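Local coordinates for protein retinol dehydratase (Spodoptera frugiperda, PDB 1FMJ) that dehydrates retinol on a sulfotransferase scaffold, binding it next to adenosine-3'-5'-diphosphate, and probably keeps the sulfotransferase activity of its family, at residues A[66-71]-A[101-106]; A[74-79]-A[160-165]. All blocks are in the same frame, centred on the assembly; numbering follows the deposited sequence.

Contact 1. Residues A[66-71]-A[101-106]. With RTL (retinol), chain H.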
loop_
_atom_site.group_PDB
_atom_site.type_symbol
_atom_site.label_atom_id
_atom_site.label_comp_id
_atom_site.label_asym_id
_atom_site.label_seq_id
_atom_site.Cartn_x
_atom_site.Cartn_y
_atom_site.Cartn_z
ATOM N N VAL A 66 -16.251 0.302 0.421
ATOM C CA VAL A 66 -15.485 -0.726 -0.262
ATOM C C VAL A 66 -14.016 -0.431 -0.008
ATOM O O VAL A 66 -13.546 0.673 -0.275
ATOM C CB VAL A 66 -15.741 -0.746 -1.777
ATOM C CG1 VAL A 66 -14.880 -1.831 -2.427
ATOM C CG2 VAL A 66 -17.210 -1.011 -2.051
ATOM N N PHE A 67 -13.297 -1.415 0.516
ATOM C CA PHE A 67 -11.880 -1.242 0.829
ATOM C C PHE A 67 -10.963 -2.024 -0.082
ATOM O O PHE A 67 -11.264 -3.149 -0.469
ATOM C CB PHE A 67 -11.560 -1.717 2.252
ATOM C CG PHE A 67 -11.983 -0.779 3.340
ATOM C CD1 PHE A 67 -13.322 -0.478 3.545
ATOM C CD2 PHE A 67 -11.034 -0.250 4.210
ATOM C CE1 PHE A 67 -13.708 0.332 4.603
ATOM C CE2 PHE A 67 -11.413 0.560 5.272
ATOM C CZ PHE A 67 -12.757 0.851 5.469
ATOM N N VAL A 68 -9.833 -1.419 -0.414
ATOM C CA VAL A 68 -8.811 -2.094 -1.189
ATOM C C VAL A 68 -7.631 -2.031 -0.225
ATOM O O VAL A 68 -7.130 -0.944 0.103
ATOM C CB VAL A 68 -8.493 -1.359 -2.495
ATOM C CG1 VAL A 68 -7.379 -2.087 -3.229
ATOM C CG2 VAL A 68 -9.743 -1.306 -3.367
ATOM N N ALA A 69 -7.218 -3.198 0.254
ATOM C CA ALA A 69 -6.141 -3.291 1.223
ATOM C C ALA A 69 -5.036 -4.194 0.717
ATOM O O ALA A 69 -5.248 -5.008 -0.183
ATOM C CB ALA A 69 -6.687 -3.819 2.554
ATOM N N SER A 70 -3.860 -4.058 1.305
ATOM C CA SER A 70 -2.723 -4.861 0.877
ATOM C C SER A 70 -1.473 -4.412 1.578
ATOM O O SER A 70 -1.453 -3.353 2.207
ATOM C CB SER A 70 -2.473 -4.637 -0.611
ATOM O OG SER A 70 -2.084 -3.282 -0.796
ATOM N N TYR A 71 -0.424 -5.221 1.478
ATOM C CA TYR A 71 0.851 -4.778 2.002
ATOM C C TYR A 71 1.281 -3.972 0.764
ATOM O O TYR A 71 1.063 -4.420 -0.364
ATOM C CB TYR A 71 1.836 -5.914 2.232
ATOM C CG TYR A 71 3.154 -5.339 2.673
ATOM C CD1 TYR A 71 3.356 -4.951 3.996
ATOM C CD2 TYR A 71 4.130 -5.010 1.736
ATOM C CE1 TYR A 71 4.491 -4.232 4.374
ATOM C CE2 TYR A 71 5.261 -4.294 2.100
ATOM C CZ TYR A 71 5.431 -3.901 3.417
ATOM O OH TYR A 71 6.504 -3.112 3.750
ATOM N N LEU A 101 -8.270 11.215 -5.601
ATOM C CA LEU A 101 -9.506 11.925 -5.287
ATOM C C LEU A 101 -10.679 10.943 -5.239
ATOM O O LEU A 101 -11.721 11.235 -4.659
ATOM C CB LEU A 101 -9.790 13.015 -6.336
ATOM C CG LEU A 101 -9.225 14.434 -6.124
ATOM C CD1 LEU A 101 -7.784 14.380 -5.657
ATOM C CD2 LEU A 101 -9.330 15.226 -7.423
ATOM N N ARG A 102 -10.514 9.777 -5.850
ATOM C CA ARG A 102 -11.584 8.793 -5.865
ATOM C C ARG A 102 -11.524 7.865 -4.650
ATOM O O ARG A 102 -12.520 7.241 -4.280
ATOM C CB ARG A 102 -11.534 7.997 -7.172
ATOM C CG ARG A 102 -12.043 8.789 -8.389
ATOM C CD ARG A 102 -11.935 7.988 -9.690
ATOM N NE ARG A 102 -10.559 7.946 -10.173
ATOM C CZ ARG A 102 -10.029 6.941 -10.859
ATOM N NH1 ARG A 102 -10.757 5.864 -11.148
ATOM N NH2 ARG A 102 -8.766 7.017 -11.262
ATOM N N TYR A 103 -10.350 7.802 -4.028
ATOM C CA TYR A 103 -10.128 6.967 -2.854
ATOM C C TYR A 103 -9.529 7.775 -1.708
ATOM O O TYR A 103 -8.769 8.713 -1.928
ATOM C CB TYR A 103 -9.143 5.833 -3.169
ATOM C CG TYR A 103 -9.733 4.629 -3.865
ATOM C CD1 TYR A 103 -9.994 4.638 -5.230
ATOM C CD2 TYR A 103 -9.999 3.466 -3.152
ATOM C CE1 TYR A 103 -10.503 3.514 -5.869
ATOM C CE2 TYR A 103 -10.509 2.334 -3.778
ATOM C CZ TYR A 103 -10.757 2.369 -5.135
ATOM O OH TYR A 103 -11.245 1.244 -5.741
ATOM N N ILE A 104 -9.880 7.407 -0.484
ATOM C CA ILE A 104 -9.300 8.055 0.676
ATOM C C ILE A 104 -8.228 7.076 1.108
ATOM O O ILE A 104 -8.483 5.879 1.251
ATOM C CB ILE A 104 -10.296 8.224 1.831
ATOM C CG1 ILE A 104 -11.330 9.292 1.472
ATOM C CG2 ILE A 104 -9.536 8.606 3.121
ATOM C CD1 ILE A 104 -12.382 9.498 2.528
ATOM N N TYR A 105 -7.020 7.586 1.273
ATOM C CA TYR A 105 -5.897 6.775 1.686
ATOM C C TYR A 105 -5.933 6.841 3.205
ATOM O O TYR A 105 -5.458 7.796 3.799
ATOM C CB TYR A 105 -4.611 7.387 1.127
ATOM C CG TYR A 105 -3.367 6.556 1.310
ATOM C CD1 TYR A 105 -2.160 6.975 0.764
ATOM C CD2 TYR A 105 -3.385 5.373 2.045
ATOM C CE1 TYR A 105 -0.992 6.246 0.942
ATOM C CE2 TYR A 105 -2.226 4.633 2.234
ATOM C CZ TYR A 105 -1.029 5.080 1.677
ATOM O OH TYR A 105 0.133 4.369 1.860
ATOM N N LEU A 106 -6.526 5.818 3.819
ATOM C CA LEU A 106 -6.678 5.749 5.267
ATOM C C LEU A 106 -5.405 5.990 6.078
ATOM O O LEU A 106 -5.395 6.818 7.000
ATOM C CB LEU A 106 -7.296 4.397 5.646
ATOM C CG LEU A 106 -7.714 4.217 7.112
ATOM C CD1 LEU A 106 -8.615 5.369 7.536
ATOM C CD2 LEU A 106 -8.431 2.883 7.279
HETATM C C1 RTL H . 6.986 13.090 1.353
HETATM C C2 RTL H . 7.744 13.756 2.547
HETATM C C3 RTL H . 6.827 14.563 3.458
HETATM C C4 RTL H . 5.340 14.907 3.430
HETATM C C5 RTL H . 4.778 14.190 2.200
HETATM C C6 RTL H . 5.441 13.382 1.263
HETATM C C7 RTL H . 4.747 12.736 0.117
HETATM C C8 RTL H . 4.053 11.564 0.202
HETATM C C9 RTL H . 3.366 10.917 -0.925
HETATM C C10 RTL H . 2.706 9.729 -0.674
HETATM C C11 RTL H . 1.936 8.852 -1.584
HETATM C C12 RTL H . 2.303 7.534 -1.446
HETATM C C13 RTL H . 1.901 6.253 -2.065
HETATM C C14 RTL H . 2.297 4.956 -1.901
HETATM C C15 RTL H . 1.552 4.097 -0.966
HETATM O O1 RTL H . 0.503 3.467 -1.569
HETATM C C16 RTL H . 7.333 11.610 1.614
HETATM C C17 RTL H . 7.796 13.567 0.137
HETATM C C18 RTL H . 3.278 14.502 2.074
HETATM C C19 RTL H . 3.403 11.568 -2.320
HETATM C C20 RTL H . 0.806 6.589 -3.091
#
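Val68 and Tyr103 meet within the parallel sheet of the alpha/beta sulfotransferase fold, although strand 66-70 and strand 104-105, which Tyr103 precedes, are not neighbours. Strand 160-163 runs between 66-70 and 104-105, so side chains reach past it on both faces of the sheet. On the face covered by helix 76-87 the packing is close. One methyl of Val68, CG2, lies 3.7 Å from Tyr103 CE2, and it is almost as near the phenolic oxygen, 3.8 Å from Tyr103 OH. It approaches the ring obliquely, and the two side chains cross at about a right angle. Tyr103, just past the end of helix 99-102, has its ring anti to its carbonyl carbon (chi1 -81°), which directs the ring back across strand 160-163 toward Val68. Its hydroxyl is hydrogen-bonded to the backbone oxygen of Gln80, which ties the tyrosine to helix 76-87, while the ring also meets Phe160.

The other face is looser. There Phe67 CE2 and Leu106 CD2 come no nearer than 4.3 Å, the leucine methyl sitting at the edge of the phenyl ring, close to its plane. Val161 of the middle strand touches both side chains and links this pair.

The more open side is strand 104-105, where Ile104 and Tyr105 are partly exposed, and neither touches 66-71. Tyr105 instead lines the retinol pocket: its CG lies opposite the backbone N (chi1 -172°), carrying the phenol out toward the ligand. Lys162 lies against this ring in a cation-pi contact. The alcohol end of retinol approaches the ring obliquely, and its nearest point is the carbinol carbon, with Tyr105 OH 3.2 Å from retinol C15.

Contact 2. Residues A[74-79]-A[160-165]. With A3P (adenosine-3'-5'-diphosphate), chain G; RTL (retinol), chain H.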
loop_
_atom_site.group_PDB
_atom_site.type_symbol
_atom_site.label_atom_id
_atom_site.label_comp_id
_atom_site.label_asym_id
_atom_site.label_seq_id
_atom_site.Cartn_x
_atom_site.Cartn_y
_atom_site.Cartn_z
ATOM N N SER A 74 1.810 -4.357 -3.789
ATOM C CA SER A 74 1.295 -5.680 -4.102
ATOM C C SER A 74 0.202 -5.678 -5.154
ATOM O O SER A 74 -0.403 -6.717 -5.412
ATOM C CB SER A 74 0.755 -6.339 -2.833
ATOM O OG SER A 74 1.783 -6.511 -1.880
ATOM N N GLY A 75 -0.068 -4.522 -5.749
ATOM C CA GLY A 75 -1.107 -4.447 -6.770
ATOM C C GLY A 75 -2.344 -3.646 -6.387
ATOM O O GLY A 75 -3.417 -3.824 -6.963
ATOM N N THR A 76 -2.196 -2.743 -5.425
ATOM C CA THR A 76 -3.322 -1.931 -4.963
ATOM C C THR A 76 -3.901 -0.988 -6.027
ATOM O O THR A 76 -5.120 -0.896 -6.183
ATOM C CB THR A 76 -2.913 -1.080 -3.744
ATOM O OG1 THR A 76 -2.089 -1.862 -2.877
ATOM C CG2 THR A 76 -4.138 -0.615 -2.969
ATOM N N THR A 77 -3.034 -0.290 -6.756
ATOM C CA THR A 77 -3.498 0.669 -7.762
ATOM C C THR A 77 -4.382 0.035 -8.827
ATOM O O THR A 77 -5.445 0.566 -9.143
ATOM C CB THR A 77 -2.319 1.378 -8.447
ATOM O OG1 THR A 77 -1.370 1.787 -7.455
ATOM C CG2 THR A 77 -2.813 2.617 -9.191
ATOM N N MET A 78 -3.941 -1.095 -9.379
ATOM C CA MET A 78 -4.700 -1.819 -10.395
ATOM C C MET A 78 -6.076 -2.131 -9.854
ATOM O O MET A 78 -7.096 -1.834 -10.477
ATOM C CB MET A 78 -4.046 -3.159 -10.716
ATOM C CG MET A 78 -2.639 -3.081 -11.208
ATOM S SD MET A 78 -1.973 -4.720 -11.299
ATOM C CE MET A 78 -2.873 -5.358 -12.724
ATOM N N THR A 79 -6.080 -2.767 -8.688
ATOM C CA THR A 79 -7.306 -3.168 -8.018
ATOM C C THR A 79 -8.221 -1.974 -7.787
ATOM O O THR A 79 -9.428 -2.060 -8.006
ATOM C CB THR A 79 -6.996 -3.829 -6.663
ATOM O OG1 THR A 79 -6.067 -4.899 -6.857
ATOM C CG2 THR A 79 -8.273 -4.385 -6.030
ATOM N N PHE A 160 -14.711 4.883 -1.064
ATOM C CA PHE A 160 -13.723 3.930 -1.541
ATOM C C PHE A 160 -12.493 4.188 -0.678
ATOM O O PHE A 160 -11.942 5.287 -0.685
ATOM C CB PHE A 160 -13.395 4.165 -3.019
ATOM C CG PHE A 160 -14.494 3.746 -3.957
ATOM C CD1 PHE A 160 -15.546 4.613 -4.254
ATOM C CD2 PHE A 160 -14.498 2.471 -4.517
ATOM C CE1 PHE A 160 -16.584 4.211 -5.093
ATOM C CE2 PHE A 160 -15.531 2.054 -5.360
ATOM C CZ PHE A 160 -16.578 2.923 -5.651
ATOM N N VAL A 161 -12.084 3.179 0.081
ATOM C CA VAL A 161 -10.946 3.322 0.976
ATOM C C VAL A 161 -9.751 2.480 0.579
ATOM O O VAL A 161 -9.877 1.273 0.338
ATOM C CB VAL A 161 -11.327 2.934 2.421
ATOM C CG1 VAL A 161 -10.155 3.225 3.358
ATOM C CG2 VAL A 161 -12.576 3.681 2.855
ATOM N N LYS A 162 -8.590 3.125 0.518
ATOM C CA LYS A 162 -7.345 2.443 0.199
ATOM C C LYS A 162 -6.580 2.354 1.505
ATOM O O LYS A 162 -6.525 3.327 2.253
ATOM C CB LYS A 162 -6.527 3.259 -0.800
ATOM C CG LYS A 162 -5.050 2.898 -0.832
ATOM C CD LYS A 162 -4.271 3.880 -1.686
ATOM C CE LYS A 162 -2.789 3.616 -1.616
ATOM N NZ LYS A 162 -2.034 4.554 -2.474
ATOM N N THR A 163 -5.998 1.200 1.803
ATOM C CA THR A 163 -5.244 1.091 3.041
ATOM C C THR A 163 -4.192 0.001 3.005
ATOM O O THR A 163 -4.328 -0.996 2.289
ATOM C CB THR A 163 -6.174 0.825 4.268
ATOM O OG1 THR A 163 -5.402 0.911 5.476
ATOM C CG2 THR A 163 -6.781 -0.564 4.196
ATOM N N HIS A 164 -3.133 0.211 3.776
ATOM C CA HIS A 164 -2.075 -0.769 3.895
ATOM C C HIS A 164 -2.076 -1.225 5.354
ATOM O O HIS A 164 -1.126 -1.825 5.833
ATOM C CB HIS A 164 -0.718 -0.167 3.500
ATOM C CG HIS A 164 -0.661 0.302 2.078
ATOM N ND1 HIS A 164 -1.035 -0.494 1.016
ATOM C CD2 HIS A 164 -0.285 1.488 1.542
ATOM C CE1 HIS A 164 -0.894 0.181 -0.112
ATOM N NE2 HIS A 164 -0.439 1.386 0.178
ATOM N N LEU A 165 -3.157 -0.935 6.072
ATOM C CA LEU A 165 -3.215 -1.364 7.463
ATOM C C LEU A 165 -3.704 -2.800 7.572
ATOM O O LEU A 165 -4.647 -3.197 6.887
ATOM C CB LEU A 165 -4.133 -0.450 8.286
ATOM C CG LEU A 165 -3.593 0.962 8.552
ATOM C CD1 LEU A 165 -4.595 1.763 9.355
ATOM C CD2 LEU A 165 -2.268 0.873 9.285
HETATM P P1 A3P G . 6.646 -3.083 -9.765
HETATM O O1P A3P G . 7.419 -2.171 -8.903
HETATM O O2P A3P G . 6.630 -2.619 -11.168
HETATM O O3P A3P G . 7.196 -4.445 -9.696
HETATM P P2 A3P G . 0.779 -0.882 -5.491
HETATM O O4P A3P G . -0.238 -0.261 -6.355
HETATM O O5P A3P G . 0.141 -1.715 -4.449
HETATM O O6P A3P G . 1.634 0.175 -4.879
HETATM O "O5'" A3P G . 1.695 -1.819 -6.372
HETATM C "C5'" A3P G . 2.468 -1.313 -7.447
HETATM C "C4'" A3P G . 3.034 -2.451 -8.302
HETATM O "O4'" A3P G . 2.022 -2.817 -9.282
HETATM C "C3'" A3P G . 4.255 -2.022 -9.118
HETATM O "O3'" A3P G . 5.149 -3.152 -9.234
HETATM C "C2'" A3P G . 3.600 -1.534 -10.394
HETATM O "O2'" A3P G . 4.434 -1.280 -11.521
HETATM C "C1'" A3P G . 2.556 -2.621 -10.597
HETATM N N9 A3P G . 1.491 -2.219 -11.524
HETATM C C8 A3P G . 0.747 -1.050 -11.558
HETATM N N7 A3P G . -0.140 -0.989 -12.515
HETATM C C5 A3P G . 0.013 -2.201 -13.175
HETATM C C6 A3P G . -0.637 -2.795 -14.313
HETATM N N6 A3P G . -1.615 -2.190 -14.995
HETATM N N1 A3P G . -0.227 -4.063 -14.719
HETATM C C2 A3P G . 0.772 -4.719 -14.045
HETATM N N3 A3P G . 1.463 -4.260 -12.956
HETATM C C4 A3P G . 1.030 -2.988 -12.572
HETATM C C1 RTL H . 6.986 13.090 1.353
HETATM C C2 RTL H . 7.744 13.756 2.547
HETATM C C3 RTL H . 6.827 14.563 3.458
HETATM C C4 RTL H . 5.340 14.907 3.430
HETATM C C5 RTL H . 4.778 14.190 2.200
HETATM C C6 RTL H . 5.441 13.382 1.263
HETATM C C7 RTL H . 4.747 12.736 0.117
HETATM C C8 RTL H . 4.053 11.564 0.202
HETATM C C9 RTL H . 3.366 10.917 -0.925
HETATM C C10 RTL H . 2.706 9.729 -0.674
HETATM C C11 RTL H . 1.936 8.852 -1.584
HETATM C C12 RTL H . 2.303 7.534 -1.446
HETATM C C13 RTL H . 1.901 6.253 -2.065
HETATM C C14 RTL H . 2.297 4.956 -1.901
HETATM C C15 RTL H . 1.552 4.097 -0.966
HETATM O O1 RTL H . 0.503 3.467 -1.569
HETATM C C16 RTL H . 7.333 11.610 1.614
HETATM C C17 RTL H . 7.796 13.567 0.137
HETATM C C18 RTL H . 3.278 14.502 2.074
HETATM C C19 RTL H . 3.403 11.568 -2.320
HETATM C C20 RTL H . 0.806 6.589 -3.091
HETATM O O HOH W 1 -2.736 3.621 -5.725
#
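At the phosphate-binding loop of the sulfotransferase fold, Thr76 faces Lys162 and His164, and the two bound molecules approach each other here. Thr76 CG2 packs on the lysine stem, 4.2 Å from Lys162 CG. Its other branch, OG1, sits in the plane of the imidazole, 3.6 Å from His164 CE1, and donates to the nucleotide phosphate at 2.7 Å from O5P. Ser70 OG is also bonded to this hydroxyl. The backbone N atoms of Gly75 and Thr76 reach the same O5P, while Thr77 grips O4P with its backbone N and its hydroxyl, Thr77 OG1 lying 2.6 Å from that oxygen.

Lys162, extended through all its torsions, carries NZ to 2.9 Å from the retinol hydroxyl O1. His164 NE2 meets the same O1 at 2.9 Å, in the ring plane and nearly straight (168°), so two bonds hold the alcohol. With ND1 bonded to Ser70 O as well, the ring is held at both nitrogens, which should limit its turning.

Met78 lies over one face of the adenine, with its CG 3.4 Å above A3P C5. A bend at the thioether (chi3 72°) lays the chain along the base, bringing CE within 3.6 Å of A3P N1. With an alanine here CG, SD and CE are gone, and the base is likely to lose the cover of the methionine chain and be freer to shift. Backbone amides and hydroxyls at a helix start, clasping a 5'-phosphate, are typical of the P-loop-like cofactor site of sulfotransferases.

In the fold
Both contacts are buried and share one parallel sheet: strand 160-163 of contact 2 lies between the strands of the two segments of contact 1, and helix 76-87 follows strand 66-70 in the chain. Their chemistry differs with position. Contact 1 is mainly apolar packing across the sheet and reaches retinol only at its outer strand. Contact 2, at the C-terminal end of the strands, is polar and directed at ligands, which take most of its polar bonds. The two are coupled by backbone pairing of Val68 with Val161, by Ser70, and by the rings of Tyr105 and His164, which meet at about 85° beside retinol.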